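Local structure of homoserine dehydrogenase (Staphylococcus aureus M1064, 4PG7) at residues 24-35 and 92-100; 234-245 and 272-283. The protein catalyses the NAD(P)-dependent interconversion of aspartate semialdehyde and homoserine, a step of the aspartic acid pathway. One frame throughout, in Å; residues are numbered along the deposited sequence. Where two conformers were deposited one is given.

Interaction 1: residues 24-35 and 92-100. With GOL (glycerol), chain I.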
loop_
_atom_site.group_PDB
_atom_site.type_symbol
_atom_site.label_atom_id
_atom_site.label_comp_id
_atom_site.label_asym_id
_atom_site.label_seq_id
_atom_site.Cartn_x
_atom_site.Cartn_y
_atom_site.Cartn_z
ATOM N N LEU A 24 -30.700 14.369 8.519
ATOM C CA LEU A 24 -30.355 13.620 7.310
ATOM C C LEU A 24 -31.152 12.328 7.322
ATOM O O LEU A 24 -30.865 11.413 8.103
ATOM C CB LEU A 24 -28.855 13.319 7.250
ATOM C CG LEU A 24 -28.033 14.226 6.341
ATOM C CD1 LEU A 24 -26.545 14.010 6.576
ATOM C CD2 LEU A 24 -28.368 13.961 4.883
ATOM N N ASN A 25 -32.162 12.263 6.463
ATOM C CA ASN A 25 -33.043 11.103 6.407
ATOM C C ASN A 25 -32.475 10.070 5.442
ATOM O O ASN A 25 -32.215 10.363 4.268
ATOM C CB ASN A 25 -34.442 11.527 5.987
ATOM C CG ASN A 25 -35.187 12.265 7.092
ATOM O OD1 ASN A 25 -35.309 11.773 8.208
ATOM N ND2 ASN A 25 -35.689 13.439 6.781
ATOM N N ILE A 26 -32.226 8.871 5.950
ATOM C CA ILE A 26 -31.645 7.824 5.122
ATOM C C ILE A 26 -32.506 6.571 5.149
ATOM O O ILE A 26 -33.334 6.373 6.050
ATOM C CB ILE A 26 -30.185 7.505 5.536
ATOM C CG1 ILE A 26 -30.111 6.663 6.815
ATOM C CG2 ILE A 26 -29.393 8.788 5.729
ATOM C CD1 ILE A 26 -28.702 6.161 7.117
ATOM N N ALA A 27 -32.299 5.738 4.145
ATOM C CA ALA A 27 -32.864 4.403 4.104
ATOM C C ALA A 27 -31.773 3.364 3.819
ATOM O O ALA A 27 -30.816 3.630 3.072
ATOM C CB ALA A 27 -33.946 4.337 3.058
ATOM N N LEU A 28 -31.932 2.189 4.423
ATOM C CA LEU A 28 -31.044 1.045 4.178
ATOM C C LEU A 28 -31.745 0.018 3.334
ATOM O O LEU A 28 -32.903 -0.316 3.607
ATOM C CB LEU A 28 -30.659 0.351 5.466
ATOM C CG LEU A 28 -29.281 0.664 5.973
ATOM C CD1 LEU A 28 -29.318 2.069 6.552
ATOM C CD2 LEU A 28 -28.859 -0.386 6.995
ATOM N N LEU A 29 -31.074 -0.446 2.281
ATOM C CA LEU A 29 -31.603 -1.530 1.478
ATOM C C LEU A 29 -30.822 -2.768 1.877
ATOM O O LEU A 29 -29.666 -2.929 1.464
ATOM C CB LEU A 29 -31.472 -1.233 -0.018
ATOM C CG LEU A 29 -32.045 0.085 -0.534
ATOM C CD1 LEU A 29 -31.805 0.194 -2.024
ATOM C CD2 LEU A 29 -33.538 0.184 -0.235
ATOM N N GLY A 30 -31.443 -3.611 2.700
ATOM C CA GLY A 30 -30.816 -4.838 3.198
ATOM C C GLY A 30 -30.375 -4.731 4.647
ATOM O O GLY A 30 -29.998 -3.663 5.114
ATOM N N LEU A 31 -30.444 -5.846 5.364
ATOM C CA LEU A 31 -30.085 -5.870 6.771
ATOM C C LEU A 31 -29.406 -7.205 7.129
ATOM O O LEU A 31 -29.822 -7.902 8.052
ATOM C CB LEU A 31 -31.341 -5.626 7.631
ATOM C CG LEU A 31 -31.317 -4.773 8.888
ATOM C CD1 LEU A 31 -32.251 -5.346 9.960
ATOM C CD2 LEU A 31 -29.934 -4.544 9.419
ATOM N N GLY A 32 -28.360 -7.563 6.397
ATOM C CA GLY A 32 -27.571 -8.753 6.748
ATOM C C GLY A 32 -26.553 -8.376 7.801
ATOM O O GLY A 32 -26.814 -7.494 8.626
ATOM N N THR A 33 -25.386 -9.022 7.782
ATOM C CA THR A 33 -24.341 -8.696 8.746
ATOM C C THR A 33 -23.805 -7.298 8.489
ATOM O O THR A 33 -23.541 -6.556 9.418
ATOM C CB THR A 33 -23.173 -9.705 8.703
ATOM O OG1 THR A 33 -22.681 -9.788 7.366
ATOM C CG2 THR A 33 -23.641 -11.071 9.138
ATOM N N VAL A 34 -23.669 -6.919 7.226
ATOM C CA VAL A 34 -23.157 -5.579 6.909
ATOM C C VAL A 34 -24.200 -4.513 7.309
ATOM O O VAL A 34 -23.859 -3.508 7.937
ATOM C CB VAL A 34 -22.778 -5.448 5.411
ATOM C CG1 VAL A 34 -22.395 -4.020 5.075
ATOM C CG2 VAL A 34 -21.633 -6.390 5.045
ATOM N N GLY A 35 -25.453 -4.729 6.925
ATOM C CA GLY A 35 -26.545 -3.799 7.285
ATOM C C GLY A 35 -26.701 -3.624 8.782
ATOM O O GLY A 35 -26.766 -2.503 9.278
ATOM N N SER A 92 -38.635 12.744 1.195
ATOM C CA SER A 92 -37.894 13.237 2.344
ATOM C C SER A 92 -36.536 12.572 2.512
ATOM O O SER A 92 -35.735 13.028 3.325
ATOM C CB SER A 92 -38.698 13.050 3.631
ATOM O OG SER A 92 -38.642 11.706 4.086
ATOM N N LEU A 93 -36.276 11.489 1.791
ATOM C CA LEU A 93 -34.982 10.815 1.912
ATOM C C LEU A 93 -33.892 11.600 1.202
ATOM O O LEU A 93 -34.087 12.117 0.104
ATOM C CB LEU A 93 -35.038 9.401 1.350
ATOM C CG LEU A 93 -35.930 8.420 2.108
ATOM C CD1 LEU A 93 -35.830 7.056 1.460
ATOM C CD2 LEU A 93 -35.569 8.326 3.588
ATOM N N ASP A 94 -32.748 11.702 1.864
ATOM C CA ASP A 94 -31.586 12.396 1.321
ATOM C C ASP A 94 -30.590 11.402 0.732
ATOM O O ASP A 94 -29.952 11.683 -0.284
ATOM C CB ASP A 94 -30.927 13.201 2.441
ATOM C CG ASP A 94 -31.894 14.174 3.097
ATOM O OD1 ASP A 94 -32.451 15.017 2.356
ATOM O OD2 ASP A 94 -32.128 14.073 4.330
ATOM N N ILE A 95 -30.458 10.245 1.382
ATOM C CA ILE A 95 -29.446 9.255 1.025
ATOM C C ILE A 95 -29.986 7.828 1.110
ATOM O O ILE A 95 -30.673 7.470 2.069
ATOM C CB ILE A 95 -28.224 9.344 1.971
ATOM C CG1 ILE A 95 -27.711 10.793 2.081
ATOM C CG2 ILE A 95 -27.118 8.405 1.497
ATOM C CD1 ILE A 95 -26.598 10.987 3.093
ATOM N N ILE A 96 -29.637 7.013 0.117
ATOM C CA ILE A 96 -29.971 5.586 0.113
ATOM C C ILE A 96 -28.681 4.787 0.283
ATOM O O ILE A 96 -27.718 4.964 -0.475
ATOM C CB ILE A 96 -30.612 5.146 -1.213
ATOM C CG1 ILE A 96 -31.802 6.041 -1.574
ATOM C CG2 ILE A 96 -31.033 3.686 -1.147
ATOM C CD1 ILE A 96 -32.947 5.941 -0.621
ATOM N N VAL A 97 -28.673 3.922 1.286
ATOM C CA VAL A 97 -27.523 3.060 1.575
ATOM C C VAL A 97 -27.891 1.638 1.199
ATOM O O VAL A 97 -28.774 1.039 1.807
ATOM C CB VAL A 97 -27.159 3.113 3.058
ATOM C CG1 VAL A 97 -25.976 2.188 3.346
ATOM C CG2 VAL A 97 -26.843 4.545 3.455
ATOM N N GLU A 98 -27.239 1.108 0.169
ATOM C CA GLU A 98 -27.580 -0.215 -0.329
ATOM C C GLU A 98 -26.529 -1.248 0.076
ATOM O O GLU A 98 -25.353 -1.116 -0.250
ATOM C CB GLU A 98 -27.740 -0.166 -1.843
ATOM C CG GLU A 98 -28.235 -1.455 -2.454
ATOM C CD GLU A 98 -27.094 -2.328 -2.959
ATOM O OE1 GLU A 98 -26.315 -1.840 -3.811
ATOM O OE2 GLU A 98 -26.983 -3.488 -2.503
ATOM N N VAL A 99 -26.986 -2.278 0.778
ATOM C CA VAL A 99 -26.146 -3.371 1.258
ATOM C C VAL A 99 -26.848 -4.702 0.986
ATOM O O VAL A 99 -26.684 -5.657 1.712
ATOM C CB VAL A 99 -25.806 -3.210 2.749
ATOM C CG1 VAL A 99 -24.902 -2.004 2.945
ATOM C CG2 VAL A 99 -27.051 -3.055 3.592
ATOM N N MET A 100 -27.619 -4.744 -0.088
ATOM C CA MET A 100 -28.451 -5.880 -0.413
ATOM C C MET A 100 -27.687 -6.905 -1.251
ATOM O O MET A 100 -27.888 -8.103 -1.089
ATOM C CB MET A 100 -29.677 -5.397 -1.203
ATOM C CG MET A 100 -30.679 -6.476 -1.569
ATOM S SD MET A 100 -31.580 -7.104 -0.141
ATOM C CE MET A 100 -32.870 -5.869 0.009
HETATM C C1 GOL I . -35.247 15.420 3.948
HETATM O O1 GOL I . -34.392 14.917 4.981
HETATM C C2 GOL I . -35.089 16.902 3.704
HETATM O O2 GOL I . -36.066 17.232 2.707
HETATM C C3 GOL I . -35.340 17.690 4.972
HETATM O O3 GOL I . -34.476 17.236 6.034
HETATM O O HOH W 1 -26.525 -6.721 4.312
#
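L24 lays its CD2 against CB of D94, 3.6 Å away. Strand 22-29 runs parallel to 95-98. D94 holds the N25 backbone through both its carboxylate and its own backbone N. N25 N donates to OD2 of D94 at 2.8 Å, on the anti side of the carboxylate, and N25 O accepts from the N of D94. A glycerol, probably from the crystallisation liquor, lies by N25 ND2 and D94 OD2, but its exact placement is doubtful.

The ladder continues from A27 to L29. A27 O receives V97 N, and L29 N donates to V97 O. I26 and L28 share a face with I95 and V97. On the other face A27 CB meets L93 CD1 at 3.7 Å. L29, with CG anti to its carbonyl carbon (chi1 -53°), brings CD1 to CG2 of I96 at 3.7 Å.

After the strand, V99 CG2 sits 3.4 Å from G30 O. One water takes a bond from G32 N and gives one to V99 O. V34 packs CG1 on CG1 of V99, and G35 CA lies against V99 CG2. G30, G32 and G35 match the GxGxxG turn of Rossmann folds, consistent with a dinucleotide-binding role.

Helix 323-339 covers the L24, I95 and V97 face, and helix 106-115 the L29 and I96 face. Strand 55-63 flanks 24-29 in the same sheet.

Interaction 2: residues 234-245 and 272-283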
loop_
_atom_site.group_PDB
_atom_site.type_symbol
_atom_site.label_atom_id
_atom_site.label_comp_id
_atom_site.label_asym_id
_atom_site.label_seq_id
_atom_site.Cartn_x
_atom_site.Cartn_y
_atom_site.Cartn_z
ATOM N N PHE A 234 -7.365 1.883 -14.921
ATOM C CA PHE A 234 -7.248 2.275 -16.309
ATOM C C PHE A 234 -8.425 3.093 -16.811
ATOM O O PHE A 234 -8.394 3.530 -17.960
ATOM C CB PHE A 234 -7.155 1.041 -17.198
ATOM C CG PHE A 234 -6.094 0.069 -16.795
ATOM C CD1 PHE A 234 -4.799 0.496 -16.551
ATOM C CD2 PHE A 234 -6.376 -1.289 -16.726
ATOM C CE1 PHE A 234 -3.820 -0.408 -16.195
ATOM C CE2 PHE A 234 -5.391 -2.197 -16.385
ATOM C CZ PHE A 234 -4.112 -1.759 -16.124
ATOM N N ASN A 235 -9.459 3.275 -15.981
ATOM C CA ASN A 235 -10.694 3.929 -16.404
ATOM C C ASN A 235 -11.308 3.272 -17.642
ATOM O O ASN A 235 -11.889 3.935 -18.488
ATOM C CB ASN A 235 -10.456 5.419 -16.636
ATOM C CG ASN A 235 -9.754 6.088 -15.466
ATOM O OD1 ASN A 235 -10.081 5.836 -14.307
ATOM N ND2 ASN A 235 -8.785 6.944 -15.766
ATOM N N GLN A 236 -11.176 1.954 -17.729
ATOM C CA GLN A 236 -11.745 1.185 -18.824
ATOM C C GLN A 236 -12.677 0.159 -18.240
ATOM O O GLN A 236 -12.375 -0.451 -17.227
ATOM C CB GLN A 236 -10.655 0.447 -19.595
ATOM C CG GLN A 236 -9.691 1.353 -20.340
ATOM C CD GLN A 236 -10.317 2.019 -21.547
ATOM O OE1 GLN A 236 -10.217 3.229 -21.715
ATOM N NE2 GLN A 236 -10.967 1.234 -22.392
ATOM N N VAL A 237 -13.785 -0.062 -18.924
ATOM C CA VAL A 237 -14.751 -1.050 -18.532
ATOM C C VAL A 237 -14.483 -2.322 -19.307
ATOM O O VAL A 237 -14.532 -2.309 -20.522
ATOM C CB VAL A 237 -16.178 -0.566 -18.857
ATOM C CG1 VAL A 237 -17.183 -1.691 -18.690
ATOM C CG2 VAL A 237 -16.547 0.633 -17.992
ATOM N N ILE A 238 -14.221 -3.420 -18.609
ATOM C CA ILE A 238 -14.198 -4.734 -19.251
ATOM C C ILE A 238 -15.293 -5.585 -18.654
ATOM O O ILE A 238 -15.753 -5.311 -17.561
ATOM C CB ILE A 238 -12.829 -5.438 -19.101
ATOM C CG1 ILE A 238 -12.541 -5.834 -17.647
ATOM C CG2 ILE A 238 -11.727 -4.544 -19.638
ATOM C CD1 ILE A 238 -11.256 -6.625 -17.483
ATOM N N LYS A 239 -15.690 -6.635 -19.363
ATOM C CA LYS A 239 -16.696 -7.563 -18.859
ATOM C C LYS A 239 -16.029 -8.711 -18.113
ATOM O O LYS A 239 -14.878 -9.071 -18.409
ATOM C CB LYS A 239 -17.501 -8.122 -20.034
ATOM C CG LYS A 239 -18.273 -7.073 -20.840
ATOM C CD LYS A 239 -18.867 -7.683 -22.112
ATOM N N LEU A 240 -16.752 -9.315 -17.167
ATOM C CA LEU A 240 -16.237 -10.465 -16.458
ATOM C C LEU A 240 -15.760 -11.545 -17.428
ATOM O O LEU A 240 -14.732 -12.175 -17.194
ATOM C CB LEU A 240 -17.270 -11.039 -15.487
ATOM C CG LEU A 240 -16.861 -12.257 -14.638
ATOM C CD1 LEU A 240 -15.597 -11.980 -13.830
ATOM C CD2 LEU A 240 -18.013 -12.654 -13.709
ATOM N N ASN A 241 -16.497 -11.773 -18.506
ATOM C CA ASN A 241 -16.126 -12.847 -19.413
ATOM C C ASN A 241 -14.952 -12.496 -20.336
ATOM O O ASN A 241 -14.468 -13.356 -21.027
ATOM C CB ASN A 241 -17.344 -13.377 -20.193
ATOM C CG ASN A 241 -17.951 -12.339 -21.105
ATOM O OD1 ASN A 241 -17.388 -11.263 -21.296
ATOM N ND2 ASN A 241 -19.110 -12.656 -21.678
ATOM N N ASP A 242 -14.500 -11.242 -20.333
ATOM C CA ASP A 242 -13.257 -10.873 -20.984
ATOM C C ASP A 242 -12.032 -11.293 -20.148
ATOM O O ASP A 242 -10.932 -11.272 -20.654
ATOM C CB ASP A 242 -13.178 -9.353 -21.217
ATOM C CG ASP A 242 -14.256 -8.825 -22.173
ATOM O OD1 ASP A 242 -14.690 -9.572 -23.084
ATOM O OD2 ASP A 242 -14.644 -7.636 -22.010
ATOM N N VAL A 243 -12.204 -11.647 -18.880
ATOM C CA VAL A 243 -11.068 -12.050 -18.051
ATOM C C VAL A 243 -10.766 -13.523 -18.290
ATOM O O VAL A 243 -11.527 -14.381 -17.896
ATOM C CB VAL A 243 -11.317 -11.825 -16.550
ATOM C CG1 VAL A 243 -10.088 -12.223 -15.727
ATOM C CG2 VAL A 243 -11.672 -10.373 -16.282
ATOM N N LYS A 244 -9.642 -13.814 -18.924
ATOM C CA LYS A 244 -9.230 -15.198 -19.116
ATOM C C LYS A 244 -8.930 -15.779 -17.752
ATOM O O LYS A 244 -8.076 -15.259 -17.043
ATOM C CB LYS A 244 -7.997 -15.270 -20.029
ATOM C CG LYS A 244 -8.280 -14.797 -21.455
ATOM C CD LYS A 244 -7.027 -14.853 -22.321
ATOM C CE LYS A 244 -7.332 -14.595 -23.793
ATOM N NZ LYS A 244 -7.893 -13.232 -24.027
ATOM N N ARG A 245 -9.616 -16.863 -17.396
ATOM C CA ARG A 245 -9.597 -17.348 -16.021
ATOM C C ARG A 245 -9.300 -18.834 -15.902
ATOM O O ARG A 245 -9.837 -19.638 -16.649
ATOM C CB ARG A 245 -10.948 -17.073 -15.399
ATOM C CG ARG A 245 -11.095 -17.548 -13.970
ATOM C CD ARG A 245 -12.478 -17.218 -13.447
ATOM N NE ARG A 245 -13.519 -17.730 -14.332
ATOM C CZ ARG A 245 -13.916 -18.996 -14.410
ATOM N NH1 ARG A 245 -13.376 -19.940 -13.661
ATOM N NH2 ARG A 245 -14.873 -19.323 -15.259
ATOM N N GLY A 272 -3.897 -7.195 -14.925
ATOM C CA GLY A 272 -4.406 -6.347 -15.986
ATOM C C GLY A 272 -3.271 -5.578 -16.623
ATOM O O GLY A 272 -2.513 -4.892 -15.925
ATOM N N ILE A 273 -3.153 -5.704 -17.945
ATOM C CA ILE A 273 -2.136 -5.002 -18.737
ATOM C C ILE A 273 -2.844 -4.082 -19.737
ATOM O O ILE A 273 -3.678 -4.535 -20.512
ATOM C CB ILE A 273 -1.243 -6.004 -19.496
ATOM C CG1 ILE A 273 -0.577 -6.984 -18.520
ATOM C CG2 ILE A 273 -0.189 -5.259 -20.306
ATOM C CD1 ILE A 273 0.117 -8.161 -19.177
ATOM N N TYR A 274 -2.523 -2.794 -19.692
ATOM C CA TYR A 274 -3.166 -1.795 -20.530
ATOM C C TYR A 274 -2.164 -1.369 -21.587
ATOM O O TYR A 274 -1.247 -0.620 -21.288
ATOM C CB TYR A 274 -3.591 -0.597 -19.683
ATOM C CG TYR A 274 -4.396 0.487 -20.384
ATOM C CD1 TYR A 274 -5.284 0.186 -21.417
ATOM C CD2 TYR A 274 -4.316 1.811 -19.961
ATOM C CE1 TYR A 274 -6.037 1.179 -22.024
ATOM C CE2 TYR A 274 -5.069 2.806 -20.558
ATOM C CZ TYR A 274 -5.925 2.485 -21.594
ATOM O OH TYR A 274 -6.668 3.474 -22.194
ATOM N N GLU A 275 -2.340 -1.884 -22.803
ATOM C CA GLU A 275 -1.437 -1.629 -23.939
ATOM C C GLU A 275 -2.254 -1.189 -25.155
ATOM O O GLU A 275 -3.236 -1.844 -25.513
ATOM C CB GLU A 275 -0.626 -2.885 -24.302
ATOM C CG GLU A 275 0.520 -3.207 -23.352
ATOM N N ASN A 276 -1.853 -0.073 -25.766
ATOM C CA ASN A 276 -2.434 0.420 -27.032
ATOM C C ASN A 276 -3.955 0.580 -27.012
ATOM O O ASN A 276 -4.664 0.056 -27.872
ATOM C CB ASN A 276 -2.004 -0.490 -28.186
ATOM C CG ASN A 276 -0.500 -0.487 -28.394
ATOM O OD1 ASN A 276 0.159 0.550 -28.275
ATOM N ND2 ASN A 276 0.051 -1.651 -28.709
ATOM N N GLY A 277 -4.452 1.284 -26.004
ATOM C CA GLY A 277 -5.894 1.480 -25.842
ATOM C C GLY A 277 -6.705 0.294 -25.315
ATOM O O GLY A 277 -7.902 0.451 -25.068
ATOM N N LYS A 278 -6.079 -0.872 -25.119
ATOM C CA LYS A 278 -6.811 -2.099 -24.724
ATOM C C LYS A 278 -6.280 -2.759 -23.437
ATOM O O LYS A 278 -5.079 -2.777 -23.185
ATOM C CB LYS A 278 -6.772 -3.117 -25.856
ATOM N N VAL A 279 -7.190 -3.314 -22.640
ATOM C CA VAL A 279 -6.836 -4.047 -21.426
ATOM C C VAL A 279 -6.824 -5.548 -21.704
ATOM O O VAL A 279 -7.810 -6.091 -22.176
ATOM C CB VAL A 279 -7.854 -3.767 -20.292
ATOM C CG1 VAL A 279 -7.517 -4.566 -19.025
ATOM C CG2 VAL A 279 -7.929 -2.273 -19.986
ATOM N N ASN A 280 -5.715 -6.214 -21.412
ATOM C CA ASN A 280 -5.683 -7.671 -21.366
ATOM C C ASN A 280 -5.737 -8.116 -19.909
ATOM O O ASN A 280 -4.837 -7.806 -19.133
ATOM C CB ASN A 280 -4.407 -8.213 -22.007
ATOM C CG ASN A 280 -4.347 -7.939 -23.485
ATOM O OD1 ASN A 280 -3.317 -7.516 -23.993
ATOM N ND2 ASN A 280 -5.458 -8.169 -24.191
ATOM N N ALA A 281 -6.791 -8.831 -19.549
ATOM C CA ALA A 281 -7.051 -9.171 -18.147
ATOM C C ALA A 281 -7.116 -10.674 -17.964
ATOM O O ALA A 281 -7.670 -11.367 -18.798
ATOM C CB ALA A 281 -8.350 -8.542 -17.696
ATOM N N SER A 282 -6.553 -11.167 -16.856
ATOM C CA SER A 282 -6.514 -12.596 -16.578
ATOM C C SER A 282 -6.402 -12.915 -15.100
ATOM O O SER A 282 -5.966 -12.095 -14.293
ATOM C CB SER A 282 -5.328 -13.248 -17.294
ATOM O OG SER A 282 -4.114 -12.588 -16.964
ATOM N N VAL A 283 -6.791 -14.137 -14.775
ATOM C CA VAL A 283 -6.594 -14.713 -13.469
ATOM C C VAL A 283 -6.098 -16.120 -13.728
ATOM O O VAL A 283 -6.787 -16.889 -14.391
ATOM C CB VAL A 283 -7.919 -14.808 -12.705
ATOM C CG1 VAL A 283 -7.737 -15.577 -11.409
ATOM C CG2 VAL A 283 -8.450 -13.427 -12.399
HETATM O O HOH W 2 -9.880 -0.965 -22.939
HETATM O O HOH W 3 -8.928 -9.437 -21.282
HETATM O O HOH W 4 -6.483 -11.884 -21.518
#
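Residues 244-245 pair in parallel with 282-283, and after F234 ends helix 220-234 the chain runs as a loop with a short 3-10 turn at 240-242 over the hairpin formed by 272-275 and 278-283. K244 supplies both backbone bonds between the segments. Its N donates to A281 O at 3.1 Å, and its O accepts from V283 N at 2.8 Å.

F234 fills the other end of the contact. CB of Y274 lies over one face of the F234 ring in a CH-pi contact, 3.6 Å from the centroid. The backbone O of G272 comes to the ring edge, 3.5 Å from F234 CZ. The two aromatic rings are oblique, with planes 37° apart. V279 adds CG2, 3.7 Å from F234 CD2, and the same methyl touches CB of Q236. CG of Q236, set by chi1 (-66°), lies near the Y274 ring, and the bend at chi2 brings Q236 OE1 to 3.6 Å from Y274 OH.

I238 packs against V279 and A281. Its CG2 meets V279 CB, and its CD1 presses on A281 CB at 3.5 Å, a tight pair. V243 has CG1 anti to its backbone N (chi1 -178°). That branch faces CG2 of V283, and CG2 of V243 faces A281 CB.

One water joins D242 O to A281 N; another joins K244 NZ to A281 O. R245 turns its guanidinium elsewhere, to E218 O. The chemistry is thus mostly apolar. The two direct hydrogen bonds are both backbone, and water carries further links at the margins. The contact packs the connection after helix 220-234 on the hairpin of the mixed sheet.

The two contacts come in series along the chain. Interaction 1 is complete before interaction 2 opens. Their centres lie 32 Å apart, their nearest atoms are about 17 Å apart, and they do not touch. Interaction 1 joins neighbouring strands at the middle of the six-stranded parallel sheet of the NAD-binding domain. Interaction 2 belongs to the mixed sheet of the homoserine dehydrogenase family region, where strand 278-289 also pairs with 436-444. Helix 323-339 packs on interaction 1 although it follows interaction 2 in sequence. The chain therefore leaves the nucleotide-binding fold, builds part of the mixed sheet, returns with helix 323-339 to cover the first sheet, then adds further strands to the mixed sheet.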